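Local coordinates for protein member of DUF4221 family (Bacteroides vulgatus, PDB 3S9J) that is of unknown function but folds as a six-bladed beta-propeller and holds bound sodium ions in its crystal, at residues L10-Q15 against T358-K363; D273-V278 against V333-L338; R266-M271 against Y326-S331; Q15-L20 against E60-A65. All blocks are in the same frame, centred on the assembly; numbering follows the deposited sequence.

Contact 1: L10-Q15 against T358-K363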
loop_
_atom_site.group_PDB
_atom_site.type_symbol
_atom_site.label_atom_id
_atom_site.label_comp_id
_atom_site.label_asym_id
_atom_site.label_seq_id
_atom_site.Cartn_x
_atom_site.Cartn_y
_atom_site.Cartn_z
ATOM N N LEU A 10 5.316 9.772 18.092
ATOM C CA LEU A 10 6.134 10.002 16.909
ATOM C C LEU A 10 6.534 11.477 16.816
ATOM O O LEU A 10 5.669 12.365 16.889
ATOM C CB LEU A 10 5.361 9.609 15.656
ATOM C CG LEU A 10 5.181 8.115 15.424
ATOM C CD1 LEU A 10 4.149 7.859 14.335
ATOM C CD2 LEU A 10 6.522 7.475 15.060
ATOM N N VAL A 11 7.830 11.720 16.621
ATOM C CA VAL A 11 8.379 13.064 16.624
ATOM C C VAL A 11 9.240 13.307 15.391
ATOM O O VAL A 11 10.120 12.498 15.076
ATOM C CB VAL A 11 9.212 13.304 17.920
ATOM C CG1 VAL A 11 9.850 14.715 17.926
ATOM C CG2 VAL A 11 8.332 13.104 19.145
ATOM N N ALA A 12 8.976 14.411 14.693
ATOM C CA ALA A 12 9.728 14.768 13.483
ATOM C C ALA A 12 11.196 15.008 13.806
ATOM O O ALA A 12 11.536 15.749 14.747
ATOM C CB ALA A 12 9.102 16.032 12.815
ATOM N N GLU A 13 12.075 14.394 13.035
ATOM C CA GLU A 13 13.503 14.556 13.232
ATOM C C GLU A 13 14.385 15.211 12.157
ATOM O O GLU A 13 15.083 16.195 12.464
ATOM C CB GLU A 13 14.097 13.175 13.502
ATOM C CG GLU A 13 15.617 13.089 13.715
ATOM C CD GLU A 13 16.038 13.129 15.162
ATOM O OE1 GLU A 13 15.169 13.264 16.063
ATOM O OE2 GLU A 13 17.260 13.005 15.388
ATOM N N LYS A 14 14.540 14.569 10.999
ATOM C CA LYS A 14 15.126 15.246 9.856
ATOM C C LYS A 14 14.228 15.133 8.629
ATOM O O LYS A 14 13.218 14.437 8.665
ATOM C CB LYS A 14 16.526 14.680 9.572
ATOM C CG LYS A 14 16.639 13.139 9.491
ATOM C CD LYS A 14 17.061 12.463 10.817
ATOM C CE LYS A 14 17.705 11.066 10.602
ATOM N NZ LYS A 14 18.430 10.529 11.829
ATOM N N GLN A 15 14.598 15.841 7.566
ATOM C CA GLN A 15 13.916 15.743 6.289
ATOM C C GLN A 15 14.835 15.196 5.206
ATOM O O GLN A 15 16.045 15.380 5.243
ATOM C CB GLN A 15 13.448 17.118 5.852
ATOM C CG GLN A 15 12.180 17.620 6.506
ATOM C CD GLN A 15 11.485 18.684 5.648
ATOM O OE1 GLN A 15 12.143 19.499 4.988
ATOM N NE2 GLN A 15 10.162 18.662 5.641
ATOM N N THR A 358 9.481 13.773 5.708
ATOM C CA THR A 358 9.915 13.988 7.067
ATOM C C THR A 358 10.055 12.636 7.764
ATOM O O THR A 358 9.187 11.774 7.633
ATOM C CB THR A 358 8.943 14.895 7.821
ATOM O OG1 THR A 358 8.964 16.187 7.204
ATOM C CG2 THR A 358 9.347 15.003 9.289
ATOM N N CYS A 359 11.162 12.458 8.485
ATOM C CA CYS A 359 11.418 11.256 9.254
ATOM C C CYS A 359 10.863 11.421 10.657
ATOM O O CYS A 359 11.182 12.399 11.334
ATOM C CB CYS A 359 12.925 11.012 9.349
ATOM S SG CYS A 359 13.350 9.495 10.212
ATOM N N PHE A 360 10.029 10.480 11.068
ATOM C CA PHE A 360 9.461 10.445 12.409
ATOM C C PHE A 360 10.065 9.334 13.226
ATOM O O PHE A 360 10.044 8.180 12.815
ATOM C CB PHE A 360 7.946 10.281 12.345
ATOM C CG PHE A 360 7.272 11.483 11.796
ATOM C CD1 PHE A 360 6.895 12.524 12.639
ATOM C CD2 PHE A 360 7.102 11.625 10.429
ATOM C CE1 PHE A 360 6.314 13.677 12.129
ATOM C CE2 PHE A 360 6.542 12.760 9.904
ATOM C CZ PHE A 360 6.146 13.812 10.756
ATOM N N LYS A 361 10.597 9.710 14.392
ATOM C CA LYS A 361 11.175 8.762 15.352
ATOM C C LYS A 361 10.236 8.523 16.506
ATOM O O LYS A 361 9.406 9.369 16.826
ATOM C CB LYS A 361 12.525 9.282 15.855
ATOM C CG LYS A 361 13.532 9.410 14.687
ATOM C CD LYS A 361 14.968 9.530 15.126
ATOM C CE LYS A 361 15.931 9.279 13.944
ATOM N NZ LYS A 361 16.550 7.902 13.989
ATOM N N ILE A 362 10.379 7.359 17.134
ATOM C CA ILE A 362 9.562 6.966 18.275
ATOM C C ILE A 362 10.239 7.504 19.517
ATOM O O ILE A 362 11.398 7.195 19.753
ATOM C CB ILE A 362 9.485 5.438 18.380
ATOM C CG1 ILE A 362 8.841 4.850 17.122
ATOM C CG2 ILE A 362 8.732 5.010 19.633
ATOM C CD1 ILE A 362 8.940 3.359 17.036
ATOM N N LYS A 363 9.538 8.328 20.283
ATOM C CA LYS A 363 10.071 8.869 21.555
ATOM C C LYS A 363 9.125 8.545 22.715
ATOM O O LYS A 363 7.911 8.500 22.531
ATOM C CB LYS A 363 10.235 10.386 21.456
ATOM C CG LYS A 363 11.159 10.895 20.328
ATOM C CD LYS A 363 12.617 10.434 20.471
ATOM C CE LYS A 363 13.533 11.141 19.456
ATOM N NZ LYS A 363 14.803 10.384 19.184
#

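Contact 2: D273-V278 against V333-L338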
loop_
_atom_site.group_PDB
_atom_site.type_symbol
_atom_site.label_atom_id
_atom_site.label_comp_id
_atom_site.label_asym_id
_atom_site.label_seq_id
_atom_site.Cartn_x
_atom_site.Cartn_y
_atom_site.Cartn_z
ATOM N N ASP A 273 7.764 -2.141 10.496
ATOM C CA ASP A 273 9.068 -1.503 10.606
ATOM C C ASP A 273 10.076 -2.602 10.986
ATOM O O ASP A 273 10.118 -3.038 12.152
ATOM C CB ASP A 273 8.994 -0.418 11.698
ATOM C CG ASP A 273 10.296 0.343 11.899
ATOM O OD1 ASP A 273 11.395 -0.217 11.628
ATOM O OD2 ASP A 273 10.197 1.525 12.345
ATOM N N LYS A 274 10.861 -3.039 9.995
ATOM C CA LYS A 274 11.825 -4.152 10.152
ATOM C C LYS A 274 13.022 -3.769 11.019
ATOM O O LYS A 274 13.702 -4.646 11.524
ATOM C CB LYS A 274 12.309 -4.684 8.778
ATOM C CG LYS A 274 13.177 -3.719 7.941
ATOM C CD LYS A 274 13.304 -4.142 6.423
ATOM C CE LYS A 274 13.632 -2.911 5.479
ATOM N NZ LYS A 274 14.014 -3.089 3.969
ATOM N N TYR A 275 13.275 -2.469 11.189
ATOM C CA TYR A 275 14.440 -1.990 11.943
ATOM C C TYR A 275 14.149 -1.929 13.425
ATOM O O TYR A 275 14.962 -2.325 14.240
ATOM C CB TYR A 275 14.934 -0.635 11.421
ATOM C CG TYR A 275 15.336 -0.724 9.956
ATOM C CD1 TYR A 275 16.548 -1.294 9.592
ATOM C CD2 TYR A 275 14.482 -0.273 8.951
ATOM C CE1 TYR A 275 16.920 -1.427 8.251
ATOM C CE2 TYR A 275 14.849 -0.366 7.591
ATOM C CZ TYR A 275 16.063 -0.946 7.244
ATOM O OH TYR A 275 16.426 -1.060 5.933
ATOM N N ARG A 276 12.976 -1.429 13.779
ATOM C CA ARG A 276 12.599 -1.289 15.191
ATOM C C ARG A 276 11.641 -2.385 15.673
ATOM O O ARG A 276 11.349 -2.459 16.867
ATOM C CB ARG A 276 12.016 0.112 15.418
ATOM C CG ARG A 276 13.100 1.173 15.534
ATOM C CD ARG A 276 12.671 2.502 15.035
ATOM N NE ARG A 276 12.448 2.433 13.606
ATOM C CZ ARG A 276 13.372 2.661 12.672
ATOM N NH1 ARG A 276 14.608 3.057 13.002
ATOM N NH2 ARG A 276 13.042 2.511 11.398
ATOM N N ASN A 277 11.192 -3.248 14.763
ATOM C CA ASN A 277 10.261 -4.337 15.075
ATOM C C ASN A 277 8.929 -3.845 15.695
ATOM O O ASN A 277 8.476 -4.333 16.738
ATOM C CB ASN A 277 10.952 -5.377 15.984
ATOM C CG ASN A 277 10.288 -6.746 15.936
ATOM O OD1 ASN A 277 9.595 -7.092 14.983
ATOM N ND2 ASN A 277 10.534 -7.555 16.974
ATOM N N VAL A 278 8.326 -2.869 15.023
ATOM C CA VAL A 278 7.036 -2.288 15.398
ATOM C C VAL A 278 6.161 -2.192 14.157
ATOM O O VAL A 278 6.630 -2.428 13.054
ATOM C CB VAL A 278 7.211 -0.877 16.048
ATOM C CG1 VAL A 278 7.993 -0.969 17.357
ATOM C CG2 VAL A 278 7.900 0.081 15.094
ATOM N N VAL A 333 9.166 3.051 5.528
ATOM C CA VAL A 333 10.044 2.899 6.697
ATOM C C VAL A 333 11.474 2.764 6.189
ATOM O O VAL A 333 11.760 1.903 5.349
ATOM C CB VAL A 333 9.691 1.664 7.515
ATOM C CG1 VAL A 333 10.702 1.487 8.718
ATOM C CG2 VAL A 333 8.239 1.755 8.027
ATOM N N GLY A 334 12.354 3.629 6.681
ATOM C CA GLY A 334 13.785 3.579 6.418
ATOM C C GLY A 334 14.555 3.195 7.660
ATOM O O GLY A 334 13.977 3.020 8.730
ATOM N N ARG A 335 15.871 3.086 7.529
ATOM C CA ARG A 335 16.725 2.792 8.701
ATOM C C ARG A 335 16.465 3.712 9.886
ATOM O O ARG A 335 16.437 3.245 11.021
ATOM C CB ARG A 335 18.196 2.872 8.314
ATOM C CG ARG A 335 18.650 1.778 7.370
ATOM C CD ARG A 335 20.073 2.099 6.875
ATOM N NE ARG A 335 20.601 1.037 6.038
ATOM C CZ ARG A 335 21.858 0.962 5.597
ATOM N NH1 ARG A 335 22.753 1.892 5.891
ATOM N NH2 ARG A 335 22.220 -0.068 4.864
ATOM N N GLU A 336 16.278 5.011 9.634
ATOM C CA GLU A 336 16.168 6.008 10.692
ATOM C C GLU A 336 14.777 6.180 11.285
ATOM O O GLU A 336 14.619 6.764 12.383
ATOM C CB GLU A 336 16.656 7.363 10.189
ATOM C CG GLU A 336 18.163 7.428 9.890
ATOM C CD GLU A 336 19.036 7.070 11.088
ATOM O OE1 GLU A 336 18.679 7.388 12.243
ATOM O OE2 GLU A 336 20.083 6.445 10.866
ATOM N N GLY A 337 13.766 5.727 10.555
ATOM C CA GLY A 337 12.392 5.832 11.043
ATOM C C GLY A 337 11.322 5.770 9.972
ATOM O O GLY A 337 11.550 5.257 8.869
ATOM N N LEU A 338 10.157 6.321 10.317
ATOM C CA LEU A 338 9.007 6.377 9.425
ATOM C C LEU A 338 9.011 7.665 8.650
ATOM O O LEU A 338 8.952 8.779 9.235
ATOM C CB LEU A 338 7.704 6.263 10.226
ATOM C CG LEU A 338 6.378 6.426 9.470
ATOM C CD1 LEU A 338 6.210 5.340 8.398
ATOM C CD2 LEU A 338 5.195 6.467 10.453
#

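Contact 3: R266-M271 against Y326-S331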
loop_
_atom_site.group_PDB
_atom_site.type_symbol
_atom_site.label_atom_id
_atom_site.label_comp_id
_atom_site.label_asym_id
_atom_site.label_seq_id
_atom_site.Cartn_x
_atom_site.Cartn_y
_atom_site.Cartn_z
ATOM N N ARG A 266 -11.643 6.164 8.481
ATOM C CA ARG A 266 -11.292 4.789 8.166
ATOM C C ARG A 266 -9.823 4.616 8.404
ATOM O O ARG A 266 -9.074 5.597 8.534
ATOM C CB ARG A 266 -11.594 4.436 6.709
ATOM C CG ARG A 266 -10.863 5.260 5.674
ATOM C CD ARG A 266 -11.135 4.704 4.274
ATOM N NE ARG A 266 -10.755 5.644 3.215
ATOM C CZ ARG A 266 -11.059 5.489 1.922
ATOM N NH1 ARG A 266 -11.742 4.432 1.499
ATOM N NH2 ARG A 266 -10.696 6.414 1.039
ATOM N N TYR A 267 -9.404 3.362 8.454
ATOM C CA TYR A 267 -7.990 3.058 8.543
ATOM C C TYR A 267 -7.407 3.038 7.126
ATOM O O TYR A 267 -8.136 2.951 6.121
ATOM C CB TYR A 267 -7.750 1.745 9.321
ATOM C CG TYR A 267 -8.261 1.951 10.728
ATOM C CD1 TYR A 267 -7.476 2.611 11.660
ATOM C CD2 TYR A 267 -9.564 1.657 11.063
ATOM C CE1 TYR A 267 -7.956 2.915 12.925
ATOM C CE2 TYR A 267 -10.054 1.949 12.346
ATOM C CZ TYR A 267 -9.246 2.585 13.254
ATOM O OH TYR A 267 -9.725 2.894 14.513
ATOM N N TRP A 268 -6.079 3.150 7.058
ATOM C CA TRP A 268 -5.382 3.110 5.767
ATOM C C TRP A 268 -4.195 2.141 5.891
ATOM O O TRP A 268 -4.438 0.975 6.194
ATOM C CB TRP A 268 -5.040 4.515 5.233
ATOM C CG TRP A 268 -4.830 4.551 3.744
ATOM C CD1 TRP A 268 -3.672 4.828 3.081
ATOM C CD2 TRP A 268 -5.807 4.291 2.747
ATOM N NE1 TRP A 268 -3.874 4.764 1.731
ATOM C CE2 TRP A 268 -5.174 4.423 1.493
ATOM C CE3 TRP A 268 -7.163 3.934 2.782
ATOM C CZ2 TRP A 268 -5.845 4.244 0.302
ATOM C CZ3 TRP A 268 -7.829 3.754 1.571
ATOM C CH2 TRP A 268 -7.164 3.907 0.349
ATOM N N HIS A 269 -2.944 2.583 5.694
ATOM C CA HIS A 269 -1.815 1.661 5.709
ATOM C C HIS A 269 -1.704 0.871 7.011
ATOM O O HIS A 269 -1.918 1.411 8.111
ATOM C CB HIS A 269 -0.462 2.371 5.603
ATOM C CG HIS A 269 -0.335 3.374 4.504
ATOM N ND1 HIS A 269 -0.419 3.041 3.165
ATOM C CD2 HIS A 269 0.021 4.675 4.555
ATOM C CE1 HIS A 269 -0.164 4.114 2.442
ATOM N NE2 HIS A 269 0.096 5.125 3.262
ATOM N N ILE A 270 -1.303 -0.388 6.885
ATOM C CA ILE A 270 -0.594 -1.068 7.957
ATOM C C ILE A 270 0.829 -1.321 7.441
ATOM O O ILE A 270 1.027 -1.843 6.350
ATOM C CB ILE A 270 -1.329 -2.356 8.462
ATOM C CG1 ILE A 270 -0.600 -3.002 9.672
ATOM C CG2 ILE A 270 -1.523 -3.375 7.336
ATOM C CD1 ILE A 270 -0.612 -2.128 10.946
HETATM N N MSE A 271 1.824 -0.941 8.238
HETATM C CA MSE A 271 3.215 -1.000 7.812
HETATM C C MSE A 271 4.074 -1.615 8.901
HETATM O O MSE A 271 4.020 -1.192 10.055
HETATM C CB MSE A 271 3.740 0.400 7.484
HETATM C CG MSE A 271 2.969 1.093 6.473
HETATM SE SE MSE A 271 3.806 2.821 6.074
HETATM C CE MSE A 271 5.352 2.497 5.838
ATOM N N TYR A 326 0.981 16.825 4.867
ATOM C CA TYR A 326 1.572 15.573 4.456
ATOM C C TYR A 326 0.816 14.910 3.321
ATOM O O TYR A 326 -0.396 15.108 3.145
ATOM C CB TYR A 326 1.616 14.598 5.649
ATOM C CG TYR A 326 2.404 15.151 6.786
ATOM C CD1 TYR A 326 3.797 15.093 6.784
ATOM C CD2 TYR A 326 1.774 15.750 7.871
ATOM C CE1 TYR A 326 4.537 15.627 7.828
ATOM C CE2 TYR A 326 2.512 16.284 8.919
ATOM C CZ TYR A 326 3.880 16.218 8.886
ATOM O OH TYR A 326 4.619 16.770 9.889
ATOM N N PHE A 327 1.541 14.104 2.547
ATOM C CA PHE A 327 0.963 13.258 1.530
ATOM C C PHE A 327 1.247 11.828 2.009
ATOM O O PHE A 327 2.262 11.206 1.631
ATOM C CB PHE A 327 1.561 13.549 0.144
ATOM C CG PHE A 327 0.786 12.918 -0.963
ATOM C CD1 PHE A 327 -0.288 13.595 -1.548
ATOM C CD2 PHE A 327 1.036 11.621 -1.362
ATOM C CE1 PHE A 327 -1.054 12.986 -2.562
ATOM C CE2 PHE A 327 0.271 11.037 -2.362
ATOM C CZ PHE A 327 -0.769 11.713 -2.943
ATOM N N TYR A 328 0.396 11.336 2.920
ATOM C CA TYR A 328 0.713 10.093 3.623
ATOM C C TYR A 328 0.580 8.854 2.751
ATOM O O TYR A 328 1.058 7.791 3.159
ATOM C CB TYR A 328 -0.091 9.949 4.926
ATOM C CG TYR A 328 -1.591 9.959 4.766
ATOM C CD1 TYR A 328 -2.261 8.810 4.330
ATOM C CD2 TYR A 328 -2.336 11.082 5.039
ATOM C CE1 TYR A 328 -3.643 8.795 4.157
ATOM C CE2 TYR A 328 -3.739 11.071 4.907
ATOM C CZ TYR A 328 -4.383 9.942 4.465
ATOM O OH TYR A 328 -5.739 9.902 4.285
ATOM N N LYS A 329 -0.021 8.978 1.581
ATOM C CA LYS A 329 -0.030 7.904 0.611
ATOM C C LYS A 329 1.326 7.701 -0.096
ATOM O O LYS A 329 1.454 6.804 -0.940
ATOM C CB LYS A 329 -1.178 8.066 -0.387
ATOM C CG LYS A 329 -2.525 7.981 0.335
ATOM C CD LYS A 329 -3.693 7.884 -0.609
ATOM C CE LYS A 329 -4.997 7.841 0.149
ATOM N NZ LYS A 329 -6.214 7.754 -0.744
HETATM N N MSE A 330 2.317 8.508 0.297
HETATM C CA MSE A 330 3.731 8.248 0.011
HETATM C C MSE A 330 4.511 8.202 1.323
HETATM O O MSE A 330 5.051 9.221 1.799
HETATM C CB MSE A 330 4.308 9.294 -0.927
HETATM C CG MSE A 330 3.950 9.067 -2.393
HETATM SE SE MSE A 330 5.064 10.089 -3.611
HETATM C CE MSE A 330 4.461 11.888 -3.134
ATOM N N SER A 331 4.483 7.034 1.953
ATOM C CA SER A 331 5.162 6.800 3.222
ATOM C C SER A 331 6.026 5.542 3.077
ATOM O O SER A 331 5.688 4.652 2.295
ATOM C CB SER A 331 4.152 6.623 4.372
ATOM O OG SER A 331 3.477 7.841 4.628
#

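Contact 4: Q15-L20 against E60-A65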
loop_
_atom_site.group_PDB
_atom_site.type_symbol
_atom_site.label_atom_id
_atom_site.label_comp_id
_atom_site.label_asym_id
_atom_site.label_seq_id
_atom_site.Cartn_x
_atom_site.Cartn_y
_atom_site.Cartn_z
ATOM N N GLN A 15 14.598 15.841 7.566
ATOM C CA GLN A 15 13.916 15.743 6.289
ATOM C C GLN A 15 14.835 15.196 5.206
ATOM O O GLN A 15 16.045 15.380 5.243
ATOM C CB GLN A 15 13.448 17.118 5.852
ATOM C CG GLN A 15 12.180 17.620 6.506
ATOM C CD GLN A 15 11.485 18.684 5.648
ATOM O OE1 GLN A 15 12.143 19.499 4.988
ATOM N NE2 GLN A 15 10.162 18.662 5.641
ATOM N N LEU A 16 14.223 14.510 4.259
ATOM C CA LEU A 16 14.879 14.072 3.033
ATOM C C LEU A 16 14.259 14.858 1.916
ATOM O O LEU A 16 13.028 15.043 1.873
ATOM C CB LEU A 16 14.646 12.594 2.708
ATOM C CG LEU A 16 15.160 11.499 3.622
ATOM C CD1 LEU A 16 14.594 10.169 3.095
ATOM C CD2 LEU A 16 16.684 11.474 3.733
ATOM N N ALA A 17 15.088 15.344 0.999
ATOM C CA ALA A 17 14.580 16.110 -0.142
ATOM C C ALA A 17 15.313 15.697 -1.408
ATOM O O ALA A 17 16.543 15.795 -1.477
ATOM C CB ALA A 17 14.686 17.630 0.082
ATOM N N PHE A 18 14.558 15.252 -2.394
ATOM C CA PHE A 18 15.096 14.855 -3.674
ATOM C C PHE A 18 14.683 15.849 -4.774
ATOM O O PHE A 18 13.510 15.894 -5.185
ATOM C CB PHE A 18 14.623 13.454 -4.072
ATOM C CG PHE A 18 14.920 12.377 -3.064
ATOM C CD1 PHE A 18 16.149 11.721 -3.068
ATOM C CD2 PHE A 18 13.945 11.961 -2.164
ATOM C CE1 PHE A 18 16.413 10.702 -2.140
ATOM C CE2 PHE A 18 14.196 10.966 -1.240
ATOM C CZ PHE A 18 15.425 10.318 -1.229
ATOM N N PRO A 19 15.642 16.606 -5.305
ATOM C CA PRO A 19 15.326 17.510 -6.387
ATOM C C PRO A 19 15.008 16.738 -7.656
ATOM O O PRO A 19 15.672 15.763 -7.980
ATOM C CB PRO A 19 16.602 18.352 -6.551
ATOM C CG PRO A 19 17.303 18.210 -5.270
ATOM C CD PRO A 19 17.038 16.800 -4.841
ATOM N N LEU A 20 13.970 17.188 -8.349
ATOM C CA LEU A 20 13.462 16.530 -9.552
ATOM C C LEU A 20 13.516 17.482 -10.737
ATOM O O LEU A 20 13.747 18.676 -10.590
ATOM C CB LEU A 20 12.003 16.072 -9.315
ATOM C CG LEU A 20 11.670 15.279 -8.033
ATOM C CD1 LEU A 20 10.155 14.993 -7.951
ATOM C CD2 LEU A 20 12.479 13.937 -7.938
ATOM N N GLU A 60 20.823 8.113 1.516
ATOM C CA GLU A 60 21.953 8.742 2.208
ATOM C C GLU A 60 22.375 10.018 1.489
ATOM O O GLU A 60 22.666 11.007 2.124
ATOM C CB GLU A 60 23.137 7.752 2.263
ATOM C CG GLU A 60 24.421 8.297 2.912
ATOM C CD GLU A 60 25.698 7.456 2.603
ATOM O OE1 GLU A 60 25.656 6.435 1.858
ATOM O OE2 GLU A 60 26.770 7.856 3.109
ATOM N N ASN A 61 22.415 9.978 0.153
ATOM C CA ASN A 61 22.935 11.076 -0.640
ATOM C C ASN A 61 21.860 12.014 -1.207
ATOM O O ASN A 61 22.174 13.010 -1.857
ATOM C CB ASN A 61 23.841 10.512 -1.752
ATOM C CG ASN A 61 25.095 9.864 -1.187
ATOM O OD1 ASN A 61 25.806 10.495 -0.400
ATOM N ND2 ASN A 61 25.342 8.624 -1.550
ATOM N N GLN A 62 20.604 11.749 -0.856
ATOM C CA GLN A 62 19.457 12.561 -1.286
ATOM C C GLN A 62 19.498 12.962 -2.764
ATOM O O GLN A 62 19.394 14.145 -3.106
ATOM C CB GLN A 62 19.295 13.775 -0.378
ATOM C CG GLN A 62 19.097 13.344 1.084
ATOM C CD GLN A 62 18.759 14.483 2.028
ATOM O OE1 GLN A 62 17.889 15.293 1.764
ATOM N NE2 GLN A 62 19.452 14.534 3.145
ATOM N N GLN A 63 19.612 11.959 -3.623
ATOM C CA GLN A 63 19.672 12.181 -5.063
ATOM C C GLN A 63 19.182 10.940 -5.795
ATOM O O GLN A 63 18.960 9.892 -5.196
ATOM C CB GLN A 63 21.120 12.537 -5.479
ATOM C CG GLN A 63 22.047 11.390 -5.377
ATOM C CD GLN A 63 23.459 11.762 -5.892
ATOM O OE1 GLN A 63 24.008 12.774 -5.516
ATOM N NE2 GLN A 63 23.984 10.957 -6.778
ATOM N N ILE A 64 19.015 11.059 -7.105
ATOM C CA ILE A 64 18.766 9.909 -7.960
ATOM C C ILE A 64 20.011 9.029 -8.092
ATOM O O ILE A 64 21.099 9.529 -8.439
ATOM C CB ILE A 64 18.244 10.352 -9.356
ATOM C CG1 ILE A 64 16.856 11.008 -9.173
ATOM C CG2 ILE A 64 18.144 9.170 -10.309
ATOM C CD1 ILE A 64 16.307 11.642 -10.468
ATOM N N ALA A 65 19.827 7.741 -7.820
ATOM C CA ALA A 65 20.897 6.707 -8.006
ATOM C C ALA A 65 20.925 6.146 -9.416
ATOM O O ALA A 65 22.005 5.933 -9.971
ATOM C CB ALA A 65 20.699 5.530 -7.026
HETATM O O HOH W 1 17.298 17.409 3.251
#

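Contact 1: L10-Q15 against T358-K363
Val11 and Lys361 form an antiparallel hydrogen-bonded pair between strands 8-19 and 354-364. The N-terminal strand is the outer strand of a four-stranded blade whose other three strands come from the C-terminal end. This is the "Velcro" ring closure of beta-propellers. Val11 N donates to Lys361 O at 2.8 Å, and Lys361 N bonds back to Val11 O. Glu13 N then gives to Cys359 O, and Cys359 N to Lys14 O. A beta bulge there shifts the register by one before Gln15 pairs with Thr358.

On one face, the Ala12 methyl CB fills the hollow between Thr358 CG2 and Phe360 CE1, 3.7 Å from each. Leu10 CD2 enters the notch between Phe360 CB and Ile362 CG1, 4.1 Å from the latter. Phe360 CG stands beside the backbone N (chi1 -69°), which brings the CE1 side of the ring to Ala12.

On the other face, Val11 CG2 presses on Lys363 CG at 3.8 Å, the two side chains almost at right angles. The Lys361 stem crosses Glu13, which is modelled in two conformers. Lys361 NZ makes a salt bridge to Glu336. With an alanine here, Glu336 would probably lose that charged mate and Glu13 the stem it lies against. Lys14, also modelled twice, reaches the same carboxylate. The closure thus rests on backbone bonds, with lysines converging on one acid.

Contact 2: D273-V278 against V333-L338
Two beta-hairpin turns of consecutive propeller blades meet here, with Arg276 of one reaching the backbone of Gly334 and Arg335 in the other. The 273-278 loop joins strands 266-273 and 278-284. It is an Asx turn closed by a G1 beta bulge, in which Asn277 and Val278 both face Asp273. Asp273 OD1 takes bonds from Tyr275 N and Arg276 N. Asp273 OD2 receives Arg276 NE at 2.7 Å and, less directly, Arg276 NH2, a side-on salt bridge on the syn side of the carboxylate.

The guanidinium, held by Asp273, then reaches across to the other turn. Arg276 NH1 donates to Arg335 O at 2.7 Å, nearly straight (171°) but from above the carbonyl plane. Arg276 NH2 meets Gly334 O at 2.9 Å, almost along the C=O axis. One flat face of the group lies against Gly337 CA and the opposite face against Tyr275 CB.

The Tyr275 ring covers the turn. Arg335 CA stands over its centre in a CH-pi contact, 3.8 Å from the centroid, and Arg335 CG lies 3.7 Å from Tyr275 CE1. The polar ends of Tyr275 and Arg335 both go to Glu35. Val333 CG1 packs against Asp273 CG at 3.4 Å.

Asp273 probably offsets the charge of Arg276 and holds its plane. The remaining N-H groups can then satisfy two peptide carbonyls of the next blade.

Contact 3: R266-M271 against Y326-S331
His269 and Tyr328 join the inner strands of two consecutive beta-propeller blades. Strand 266-273 begins one blade. Segment 326-331 starts the next, where a type I turn from Phe327 to Met330 bends the chain.

The tight part lies around Trp268 and Lys329. The extended lysine stem crosses the indole at about a right angle. Lys329 CE approaches obliquely, offset toward the rim, 3.6 Å from Trp268 NE1, and NZ lies 3.7 Å from Trp268 CZ2 before bonding to Thr298. Tyr328 turns its edge toward the face of the Trp268 five-membered ring, an offset edge-to-face pair with planes at 73°. It gets there because its CG sits between the backbone N and carbonyl carbon (chi1 59°). Trp268 CD1 also lies over the centre of the His269 ring. With an alanine in place of Trp268, the Lys329 stem would probably lose the indole it crosses, and Tyr133 O its N-H donor. A glycerol bonded to Tyr328 N and Lys329 N and a formic acid near Trp268, probably from the crystallisation liquor, may mark a pocket beside this part.

The looser part is at the other end. The selenium of Met271, a selenomethionine, comes only to 4.2 Å from Ser331 CB.

Tyr328 O is gripped twice: His269 NE2 donates at 2.8 Å, with the acceptor in the imidazole plane, and Ser331 OG, also at 2.8 Å, from the opposite face of the carbonyl.

Contact 4: Q15-L20 against E60-A65
Ala17 and Gln62 make the direct hydrogen bond of this contact. Ala17 N donates to Gln62 OE1 at 2.9 Å, with an angle of 160° at the hydrogen. The donor is tilted from the plane of the amide carbonyl. A water gives a second bond to the same oxygen at 2.7 Å and another to Gln15 O at 3.1 Å. Gln62 OE1 therefore serves the 15-20 backbone both directly and through solvent. The glutamine chain runs extended beyond CG, which carries its amide along the strand as far as Gln15.

These bonds link two propeller blades near the surface. Strand 8-19 is the outer strand of the closing blade. Gln62 and Gln63 form a G1 beta bulge facing Asp58, at the hairpin between strands 53-58 and 63-69. Gln62 has the left-handed backbone (43/55°) that the first position of such a bulge takes.

The remaining contacts are van der Waals. Gln62 CB rests 3.6 Å from Ala17 O. Leu16 CD2 lies 4.0 Å from Gln62 CG, though Leu16 is modelled in two conformers. The Phe18 ring points its edge at the corner. Gln63 N lies near the ring plane, 3.5 Å from Phe18 CD1, while the carbonyl carbon of Gln62 approaches obliquely. The same ring meets Phe57 and packs on Leu355 and Phe357, between the two blades. Pro19 CD borders the Gln62 carbonyl, 4.0 Å from Gln62 O.

Contact 3 is the buried one, its centre about 8 Å from that of the chain. Contacts 1 and 4 are centred about 21 and 22 Å from it, with contact 2 between. Contact 1 works within the closing blade, through backbone bonds. Contacts 2 and 3 join that blade to the one that begins with strand 266-273, contact 4 to the one that ends with strand 63-69. Contact 2 relies on an arginine, held by an aspartate, that bonds to two backbone carbonyls, contact 3 on aromatic rings and a histidine-to-carbonyl bond, contact 4 on an amide and a water. Glu336 bridges contacts 1 and 2, and Met271 of contact 3 packs on Val333 and Leu338 of contact 2.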